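Local coordinates for molybdopterin biosynthesis protein MoaB (PDB 3IWT) that probably binds molybdopterin and takes part in molybdenum cofactor biosynthesis, at residues Val100-Phe114 / Lys136-Leu150. Residues are numbered along the deposited sequence; the frame is centred on the assembly and turned at random. Where two conformers were deposited one is given.
Sequences VETIRKLFDREIEGF and KASAGIIGKKIVYLL
The ring of F107 lies flat against G140, whose CA sits over the ring centre, 3.5 Å from the centroid, in a CH-pi contact. R104 CA covers the opposite face toward the rim, and I142 CD1 meets the edge in plane. F107 CE1 touches V147 CB at 3.8 Å, while F107 CZ reaches L149 CD1. F107 CG is anti to its carbonyl carbon (chi1 -64°), which carries the ring to G140. G140 has no side chain, and a CB here would run into the ring. A leucine in place of F107 would probably lose the flat cover over G140 and leave a gap beside V147 and L149. At the helix, E101 OE2 pairs with K136 NZ in a salt bridge. Strand 109-110 lies at one edge of the mixed sheet within this chain, in what is probably a molybdopterin-binding domain, and runs antiparallel to 138-142. I141 N bonds to R109 O at 3.0 Å, and I111 N to A139 O at 2.9 Å. A classic beta bulge sets D108 and R109 opposite I141. D108 OD2 takes the N-H of G143 at 2.8 Å from above the carboxylate plane; its OD1 pairs with K66 of the third subunit. Beyond the strand, F114 takes the edge of Y148 on its ring face, planes at 62°, and packs on A139 CB. Farther out, a water joins R104 NH1, E110 OE2 and S138 OG, and R104 NH2 has a salt bridge to E112 of the fourth subunit.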
ATOM      1  N   VAL A 100       4.106 -13.279  10.212  1.00 43.47           N
ATOM      2  CA  VAL A 100       3.030 -12.533   9.531  1.00 44.33           C
ATOM      3  C   VAL A 100       3.579 -11.651   8.414  1.00 44.33           C
ATOM      4  O   VAL A 100       3.038 -11.608   7.326  1.00 43.98           O
ATOM      5  CB  VAL A 100       2.173 -11.709  10.540  1.00 44.96           C
ATOM      6  CG1 VAL A 100       1.117 -10.888   9.813  1.00 46.50           C
ATOM      7  CG2 VAL A 100       1.512 -12.680  11.558  1.00 42.96           C
ATOM      8  N   GLU A 101       4.684 -10.988   8.689  1.00 45.11           N
ATOM      9  CA  GLU A 101       5.309 -10.105   7.742  1.00 46.23           C
ATOM     10  C   GLU A 101       5.898 -10.891   6.571  1.00 46.02           C
ATOM     11  O   GLU A 101       6.026 -10.377   5.455  1.00 47.45           O
ATOM     12  CB  GLU A 101       6.422  -9.326   8.427  1.00 48.40           C
ATOM     13  CG  GLU A 101       5.948  -8.351   9.496  1.00 51.76           C
ATOM     14  CD  GLU A 101       5.362  -9.016  10.738  1.00 54.56           C
ATOM     15  OE1 GLU A 101       5.855 -10.100  11.195  1.00 52.09           O
ATOM     16  OE2 GLU A 101       4.376  -8.429  11.259  1.00 59.93           O
ATOM     17  N   THR A 102       6.273 -12.142   6.820  1.00 44.73           N
ATOM     18  CA  THR A 102       6.809 -12.997   5.789  1.00 44.46           C
ATOM     19  C   THR A 102       5.688 -13.600   4.904  1.00 44.63           C
ATOM     20  O   THR A 102       5.792 -13.589   3.673  1.00 44.25           O
ATOM     21  CB  THR A 102       7.676 -14.122   6.407  1.00 44.14           C
ATOM     22  OG1 THR A 102       8.747 -13.524   7.141  1.00 42.66           O
ATOM     23  CG2 THR A 102       8.220 -15.047   5.329  1.00 44.41           C
ATOM     24  N   ILE A 103       4.639 -14.144   5.520  1.00 43.29           N
ATOM     25  CA  ILE A 103       3.655 -14.935   4.780  1.00 44.30           C
ATOM     26  C   ILE A 103       2.419 -14.184   4.315  1.00 44.73           C
ATOM     27  O   ILE A 103       1.862 -14.486   3.252  1.00 42.39           O
ATOM     28  CB  ILE A 103       3.265 -16.210   5.595  1.00 43.73           C
ATOM     29  CG1 ILE A 103       4.526 -17.051   5.833  1.00 43.78           C
ATOM     30  CG2 ILE A 103       2.130 -17.016   4.926  1.00 42.34           C
ATOM     31  CD1 ILE A 103       5.242 -17.563   4.580  1.00 40.33           C
ATOM     32  N   ARG A 104       1.970 -13.205   5.105  1.00 47.40           N
ATOM     33  CA  ARG A 104       0.698 -12.557   4.829  1.00 49.32           C
ATOM     34  C   ARG A 104       0.693 -11.916   3.465  1.00 51.10           C
ATOM     35  O   ARG A 104      -0.333 -11.883   2.789  1.00 52.92           O
ATOM     36  CB  ARG A 104       0.339 -11.531   5.945  1.00 50.13           C
ATOM     37  CG  ARG A 104      -1.036 -10.915   5.797  1.00 49.59           C
ATOM     38  CD  ARG A 104      -1.413 -10.170   7.069  1.00 50.79           C
ATOM     39  NE  ARG A 104      -0.463  -9.105   7.291  1.00 49.86           N
ATOM     40  CZ  ARG A 104      -0.476  -8.339   8.390  1.00 50.64           C
ATOM     41  NH1 ARG A 104      -1.369  -8.539   9.325  1.00 49.65           N
ATOM     42  NH2 ARG A 104       0.406  -7.382   8.526  1.00 51.72           N
ATOM     43  N   LYS A 105       1.866 -11.473   3.026  1.00 52.42           N
ATOM     44  CA  LYS A 105       2.050 -10.856   1.742  1.00 54.16           C
ATOM     45  C   LYS A 105       1.731 -11.775   0.576  1.00 53.80           C
ATOM     46  O   LYS A 105       1.348 -11.283  -0.506  1.00 54.71           O
ATOM     47  CB  LYS A 105       3.521 -10.379   1.573  1.00 54.98           C
ATOM     48  CG  LYS A 105       3.746  -9.044   2.128  1.00 58.77           C
ATOM     49  CD  LYS A 105       5.165  -8.568   1.926  1.00 59.00           C
ATOM     50  CE  LYS A 105       5.835  -8.240   3.274  1.00 63.11           C
ATOM     51  NZ  LYS A 105       7.321  -8.655   3.204  1.00 66.18           N
ATOM     52  N   LEU A 106       1.900 -13.077   0.794  1.00 52.63           N
ATOM     53  CA  LEU A 106       1.725 -14.085  -0.232  1.00 51.41           C
ATOM     54  C   LEU A 106       0.277 -14.503  -0.495  1.00 49.80           C
ATOM     55  O   LEU A 106      -0.012 -15.214  -1.468  1.00 49.68           O
ATOM     56  CB  LEU A 106       2.520 -15.324   0.126  1.00 51.95           C
ATOM     57  CG  LEU A 106       3.992 -15.066   0.503  1.00 54.06           C
ATOM     58  CD1 LEU A 106       4.617 -16.448   0.649  1.00 55.21           C
ATOM     59  CD2 LEU A 106       4.755 -14.203  -0.471  1.00 56.01           C
ATOM     60  N   PHE A 107      -0.623 -14.097   0.382  1.00 48.25           N
ATOM     61  CA  PHE A 107      -2.023 -14.459   0.249  1.00 47.09           C
ATOM     62  C   PHE A 107      -2.572 -13.905  -1.059  1.00 46.28           C
ATOM     63  O   PHE A 107      -2.304 -12.753  -1.416  1.00 45.58           O
ATOM     64  CB  PHE A 107      -2.849 -13.924   1.448  1.00 46.77           C
ATOM     65  CG  PHE A 107      -2.486 -14.521   2.792  1.00 45.19           C
ATOM     66  CD1 PHE A 107      -1.909 -15.771   2.908  1.00 43.11           C
ATOM     67  CD2 PHE A 107      -2.803 -13.832   3.979  1.00 47.14           C
ATOM     68  CE1 PHE A 107      -1.612 -16.335   4.157  1.00 45.63           C
ATOM     69  CE2 PHE A 107      -2.520 -14.410   5.259  1.00 43.92           C
ATOM     70  CZ  PHE A 107      -1.918 -15.654   5.324  1.00 46.01           C
ATOM     71  N   ASP A 108      -3.316 -14.721  -1.791  1.00 45.00           N
ATOM     72  CA  ASP A 108      -4.169 -14.199  -2.861  1.00 45.61           C
ATOM     73  C   ASP A 108      -5.195 -13.185  -2.293  1.00 45.04           C
ATOM     74  O   ASP A 108      -5.362 -12.106  -2.837  1.00 43.00           O
ATOM     75  CB  ASP A 108      -4.910 -15.331  -3.557  1.00 45.10           C
ATOM     76  CG  ASP A 108      -3.971 -16.328  -4.264  1.00 47.57           C
ATOM     77  OD1 ASP A 108      -2.765 -16.078  -4.382  1.00 54.71           O
ATOM     78  OD2 ASP A 108      -4.471 -17.366  -4.724  1.00 47.20           O
ATOM     79  N   ARG A 109      -5.852 -13.588  -1.195  1.00 44.98           N
ATOM     80  CA  ARG A 109      -6.812 -12.776  -0.435  0.50 45.65           C
ATOM     81  C   ARG A 109      -6.535 -13.010   1.054  1.00 44.61           C
ATOM     82  O   ARG A 109      -6.429 -14.169   1.467  1.00 44.29           O
ATOM     83  CB  ARG A 109      -8.252 -13.233  -0.731  0.50 45.62           C
ATOM     84  CG  ARG A 109      -8.595 -13.269  -2.214  0.50 47.18           C
ATOM     85  CD  ARG A 109     -10.091 -13.485  -2.455  0.50 47.56           C
ATOM     86  NE  ARG A 109     -10.444 -14.899  -2.449  0.50 49.59           N
ATOM     87  CZ  ARG A 109     -11.679 -15.367  -2.621  0.50 48.92           C
ATOM     88  NH1 ARG A 109     -12.711 -14.534  -2.776  0.50 50.05           N
ATOM     89  NH2 ARG A 109     -11.878 -16.673  -2.627  0.50 46.54           N
ATOM     90  N   GLU A 110      -6.406 -11.941   1.849  1.00 44.27           N
ATOM     91  CA  GLU A 110      -6.355 -12.093   3.303  0.60 44.34           C
ATOM     92  C   GLU A 110      -7.784 -12.351   3.774  1.00 43.54           C
ATOM     93  O   GLU A 110      -8.737 -11.706   3.321  1.00 41.91           O
ATOM     94  CB  GLU A 110      -5.774 -10.875   4.085  0.60 44.97           C
ATOM     95  CG  GLU A 110      -5.531 -11.176   5.631  0.60 44.45           C
ATOM     96  CD  GLU A 110      -5.343  -9.940   6.562  0.60 46.48           C
ATOM     97  OE1 GLU A 110      -5.284  -8.836   6.044  0.60 49.47           O
ATOM     98  OE2 GLU A 110      -5.291 -10.090   7.834  0.60 49.33           O
ATOM     99  N   ILE A 111      -7.932 -13.271   4.717  1.00 42.86           N
ATOM    100  CA  ILE A 111      -9.230 -13.432   5.382  1.00 42.80           C
ATOM    101  C   ILE A 111      -9.163 -12.401   6.527  1.00 42.72           C
ATOM    102  O   ILE A 111      -8.750 -12.707   7.652  1.00 42.50           O
ATOM    103  CB  ILE A 111      -9.501 -14.887   5.869  1.00 42.35           C
ATOM    104  CG1 ILE A 111      -9.495 -15.827   4.646  1.00 43.52           C
ATOM    105  CG2 ILE A 111     -10.861 -14.986   6.584  1.00 42.37           C
ATOM    106  CD1 ILE A 111      -9.315 -17.303   4.964  1.00 42.15           C
ATOM    107  N   GLU A 112      -9.594 -11.184   6.203  1.00 41.92           N
ATOM    108  CA  GLU A 112      -9.269 -10.002   6.969  1.00 43.41           C
ATOM    109  C   GLU A 112      -9.779 -10.124   8.406  1.00 43.71           C
ATOM    110  O   GLU A 112      -9.058  -9.786   9.371  1.00 44.60           O
ATOM    111  CB  GLU A 112      -9.872  -8.754   6.291  1.00 43.95           C
ATOM    112  CG  GLU A 112      -9.387  -8.543   4.828  1.00 45.66           C
ATOM    113  CD  GLU A 112     -10.052  -7.361   4.125  1.00 46.28           C
ATOM    114  OE1 GLU A 112     -10.921  -6.685   4.714  1.00 46.67           O
ATOM    115  OE2 GLU A 112      -9.686  -7.090   2.965  1.00 45.48           O
ATOM    116  N   GLY A 113     -11.006 -10.632   8.539  1.00 42.79           N
ATOM    117  CA  GLY A 113     -11.676 -10.743   9.829  1.00 42.56           C
ATOM    118  C   GLY A 113     -11.120 -11.788  10.780  1.00 42.00           C
ATOM    119  O   GLY A 113     -11.433 -11.762  11.971  1.00 42.51           O
ATOM    120  N   PHE A 114     -10.302 -12.724  10.303  1.00 42.64           N
ATOM    121  CA  PHE A 114      -9.736 -13.698  11.218  1.00 42.54           C
ATOM    122  C   PHE A 114      -8.923 -13.011  12.326  1.00 42.28           C
ATOM    123  O   PHE A 114      -8.994 -13.426  13.467  1.00 42.26           O
ATOM    124  CB  PHE A 114      -8.860 -14.761  10.523  1.00 43.84           C
ATOM    125  CG  PHE A 114      -8.312 -15.785  11.486  1.00 43.45           C
ATOM    126  CD1 PHE A 114      -9.055 -16.913  11.838  1.00 44.77           C
ATOM    127  CD2 PHE A 114      -7.063 -15.600  12.063  1.00 44.49           C
ATOM    128  CE1 PHE A 114      -8.556 -17.816  12.743  1.00 45.37           C
ATOM    129  CE2 PHE A 114      -6.568 -16.501  12.970  1.00 45.69           C
ATOM    130  CZ  PHE A 114      -7.304 -17.604  13.313  1.00 44.92           C
ATOM    131  N   LYS A 136      -0.847 -10.849  16.146  1.00 45.25           N
ATOM    132  CA  LYS A 136      -1.177 -10.587  14.750  1.00 45.67           C
ATOM    133  C   LYS A 136      -1.565 -11.869  13.997  1.00 44.72           C
ATOM    134  O   LYS A 136      -1.481 -11.926  12.759  1.00 44.46           O
ATOM    135  CB  LYS A 136      -0.006  -9.915  14.053  1.00 46.36           C
ATOM    136  CG  LYS A 136       0.413  -8.622  14.631  1.00 47.96           C
ATOM    137  CD  LYS A 136       1.594  -8.021  13.844  1.00 48.49           C
ATOM    138  CE  LYS A 136       2.933  -8.695  14.211  1.00 52.48           C
ATOM    139  NZ  LYS A 136       4.039  -7.885  13.653  1.00 55.23           N
ATOM    140  N   ALA A 137      -1.985 -12.897  14.747  1.00 44.03           N
ATOM    141  CA  ALA A 137      -2.511 -14.121  14.165  1.00 43.96           C
ATOM    142  C   ALA A 137      -3.442 -13.756  13.002  1.00 43.90           C
ATOM    143  O   ALA A 137      -4.242 -12.833  13.106  1.00 43.45           O
ATOM    144  CB  ALA A 137      -3.230 -14.976  15.224  1.00 43.24           C
ATOM    145  N   SER A 138      -3.263 -14.453  11.870  1.00 44.08           N
ATOM    146  CA  SER A 138      -3.864 -14.081  10.588  1.00 43.86           C
ATOM    147  C   SER A 138      -4.238 -15.326   9.800  1.00 43.94           C
ATOM    148  O   SER A 138      -3.767 -16.423  10.109  1.00 44.44           O
ATOM    149  CB  SER A 138      -2.875 -13.244   9.770  1.00 45.10           C
ATOM    150  OG  SER A 138      -2.563 -12.020  10.407  1.00 48.48           O
ATOM    151  N   ALA A 139      -5.110 -15.153   8.808  1.00 43.40           N
ATOM    152  CA  ALA A 139      -5.527 -16.232   7.895  1.00 42.81           C
ATOM    153  C   ALA A 139      -5.650 -15.658   6.469  1.00 42.80           C
ATOM    154  O   ALA A 139      -5.839 -14.441   6.278  1.00 42.05           O
ATOM    155  CB  ALA A 139      -6.871 -16.897   8.366  1.00 42.98           C
ATOM    156  N   GLY A 140      -5.498 -16.542   5.482  1.00 42.30           N
ATOM    157  CA  GLY A 140      -5.581 -16.169   4.097  1.00 42.40           C
ATOM    158  C   GLY A 140      -5.785 -17.360   3.186  1.00 42.16           C
ATOM    159  O   GLY A 140      -5.897 -18.511   3.641  1.00 41.68           O
ATOM    160  N   ILE A 141      -5.839 -17.062   1.895  1.00 42.38           N
ATOM    161  CA  ILE A 141      -6.139 -18.034   0.859  1.00 42.96           C
ATOM    162  C   ILE A 141      -5.012 -17.909  -0.176  1.00 43.51           C
ATOM    163  O   ILE A 141      -4.662 -16.788  -0.579  1.00 42.68           O
ATOM    164  CB  ILE A 141      -7.515 -17.709   0.172  1.00 42.49           C
ATOM    165  CG1 ILE A 141      -8.683 -17.771   1.177  1.00 42.65           C
ATOM    166  CG2 ILE A 141      -7.774 -18.642  -1.012  1.00 44.16           C
ATOM    167  CD1 ILE A 141      -9.831 -16.797   0.860  1.00 42.52           C
ATOM    168  N   ILE A 142      -4.400 -19.040  -0.530  1.00 44.43           N
ATOM    169  CA  ILE A 142      -3.438 -19.095  -1.646  1.00 45.90           C
ATOM    170  C   ILE A 142      -3.841 -20.242  -2.548  1.00 47.04           C
ATOM    171  O   ILE A 142      -3.869 -21.367  -2.116  1.00 46.27           O
ATOM    172  CB  ILE A 142      -1.984 -19.327  -1.176  1.00 45.91           C
ATOM    173  CG1 ILE A 142      -1.570 -18.237  -0.201  1.00 46.05           C
ATOM    174  CG2 ILE A 142      -1.016 -19.369  -2.411  1.00 45.43           C
ATOM    175  CD1 ILE A 142      -0.245 -18.441   0.485  1.00 46.11           C
ATOM    176  N   GLY A 143      -4.142 -19.954  -3.811  1.00 49.58           N
ATOM    177  CA  GLY A 143      -4.695 -20.968  -4.699  1.00 50.31           C
ATOM    178  C   GLY A 143      -6.027 -21.404  -4.117  1.00 51.66           C
ATOM    179  O   GLY A 143      -6.871 -20.575  -3.816  1.00 54.11           O
ATOM    180  N   LYS A 144      -6.213 -22.696  -3.962  1.00 51.70           N
ATOM    181  CA  LYS A 144      -7.437 -23.241  -3.387  1.00 51.47           C
ATOM    182  C   LYS A 144      -7.203 -23.738  -1.961  1.00 49.43           C
ATOM    183  O   LYS A 144      -7.968 -24.544  -1.449  1.00 50.75           O
ATOM    184  CB  LYS A 144      -7.946 -24.395  -4.244  1.00 53.72           C
ATOM    185  CG  LYS A 144      -8.168 -24.023  -5.740  1.00 57.54           C
ATOM    186  CD  LYS A 144      -9.166 -22.837  -5.912  1.00 61.00           C
ATOM    187  CE  LYS A 144      -9.482 -22.584  -7.405  1.00 61.52           C
ATOM    188  NZ  LYS A 144      -8.574 -21.516  -7.947  1.00 64.40           N
ATOM    189  N   LYS A 145      -6.150 -23.231  -1.332  1.00 47.84           N
ATOM    190  CA  LYS A 145      -5.748 -23.630   0.012  1.00 46.44           C
ATOM    191  C   LYS A 145      -5.936 -22.494   1.036  1.00 45.41           C
ATOM    192  O   LYS A 145      -5.814 -21.330   0.707  1.00 44.19           O
ATOM    193  CB  LYS A 145      -4.288 -24.052  -0.013  1.00 46.38           C
ATOM    194  CG  LYS A 145      -3.990 -25.173  -1.078  1.00 46.81           C
ATOM    195  CD  LYS A 145      -2.639 -25.799  -0.828  1.00 46.70           C
ATOM    196  CE  LYS A 145      -2.148 -26.601  -2.022  1.00 47.04           C
ATOM    197  NZ  LYS A 145      -3.033 -27.750  -2.401  1.00 45.73           N
ATOM    198  N   ILE A 146      -6.238 -22.871   2.273  1.00 44.30           N
ATOM    199  CA  ILE A 146      -6.417 -21.928   3.360  1.00 44.05           C
ATOM    200  C   ILE A 146      -5.144 -21.979   4.216  1.00 43.35           C
ATOM    201  O   ILE A 146      -4.513 -23.031   4.366  1.00 42.54           O
ATOM    202  CB  ILE A 146      -7.638 -22.301   4.233  1.00 44.76           C
ATOM    203  CG1 ILE A 146      -8.893 -22.519   3.362  1.00 45.23           C
ATOM    204  CG2 ILE A 146      -7.882 -21.235   5.332  1.00 43.93           C
ATOM    205  CD1 ILE A 146      -9.172 -21.417   2.307  1.00 43.97           C
ATOM    206  N   VAL A 147      -4.764 -20.835   4.767  1.00 42.50           N
ATOM    207  CA  VAL A 147      -3.581 -20.757   5.596  1.00 42.60           C
ATOM    208  C   VAL A 147      -3.939 -20.026   6.883  1.00 42.24           C
ATOM    209  O   VAL A 147      -4.535 -18.953   6.819  1.00 42.09           O
ATOM    210  CB  VAL A 147      -2.434 -19.997   4.885  1.00 43.17           C
ATOM    211  CG1 VAL A 147      -1.222 -19.862   5.825  1.00 43.41           C
ATOM    212  CG2 VAL A 147      -2.060 -20.664   3.506  1.00 42.22           C
ATOM    213  N   TYR A 148      -3.585 -20.614   8.032  1.00 42.54           N
ATOM    214  CA  TYR A 148      -3.789 -19.987   9.336  1.00 42.66           C
ATOM    215  C   TYR A 148      -2.426 -19.814   9.988  1.00 42.75           C
ATOM    216  O   TYR A 148      -1.678 -20.782  10.138  1.00 43.48           O
ATOM    217  CB  TYR A 148      -4.690 -20.815  10.243  1.00 43.09           C
ATOM    218  CG  TYR A 148      -6.140 -20.951   9.807  1.00 41.99           C
ATOM    219  CD1 TYR A 148      -7.078 -19.994  10.151  1.00 42.20           C
ATOM    220  CD2 TYR A 148      -6.582 -22.077   9.087  1.00 42.97           C
ATOM    221  CE1 TYR A 148      -8.420 -20.136   9.768  1.00 44.06           C
ATOM    222  CE2 TYR A 148      -7.901 -22.209   8.688  1.00 42.00           C
ATOM    223  CZ  TYR A 148      -8.830 -21.255   9.052  1.00 43.90           C
ATOM    224  OH  TYR A 148     -10.153 -21.410   8.667  1.00 43.27           O
ATOM    225  N   LEU A 149      -2.111 -18.574  10.356  1.00 41.84           N
ATOM    226  CA  LEU A 149      -0.884 -18.245  11.047  1.00 41.90           C
ATOM    227  C   LEU A 149      -1.206 -17.979  12.506  1.00 42.36           C
ATOM    228  O   LEU A 149      -1.732 -16.923  12.862  1.00 40.96           O
ATOM    229  CB  LEU A 149      -0.223 -17.007  10.419  1.00 42.13           C
ATOM    230  CG  LEU A 149      -0.025 -16.973   8.904  1.00 40.95           C
ATOM    231  CD1 LEU A 149       0.598 -15.600   8.467  1.00 41.05           C
ATOM    232  CD2 LEU A 149       0.822 -18.189   8.423  1.00 40.84           C
ATOM    233  N   LEU A 150      -0.891 -18.948  13.360  1.00 42.25           N
ATOM    234  CA  LEU A 150      -1.274 -18.895  14.765  1.00 42.44           C
ATOM    235  C   LEU A 150      -0.121 -18.535  15.704  1.00 42.86           C
ATOM    236  O   LEU A 150       1.034 -18.744  15.368  1.00 42.12           O
ATOM    237  CB  LEU A 150      -1.874 -20.231  15.193  1.00 41.63           C
ATOM    238  CG  LEU A 150      -3.051 -20.769  14.359  1.00 41.68           C
ATOM    239  CD1 LEU A 150      -3.616 -22.135  14.960  1.00 39.28           C
ATOM    240  CD2 LEU A 150      -4.170 -19.655  14.196  1.00 40.95           C
TER
HETATM  241  O   HOH W   1      -3.780  -9.692  10.032  1.00 41.50           O
HETATM  242  O   HOH W   2      -6.989 -17.986  -4.530  1.00 57.12           O
HETATM  243  O   HOH W   3      -6.509 -12.418   9.030  1.00 28.03           O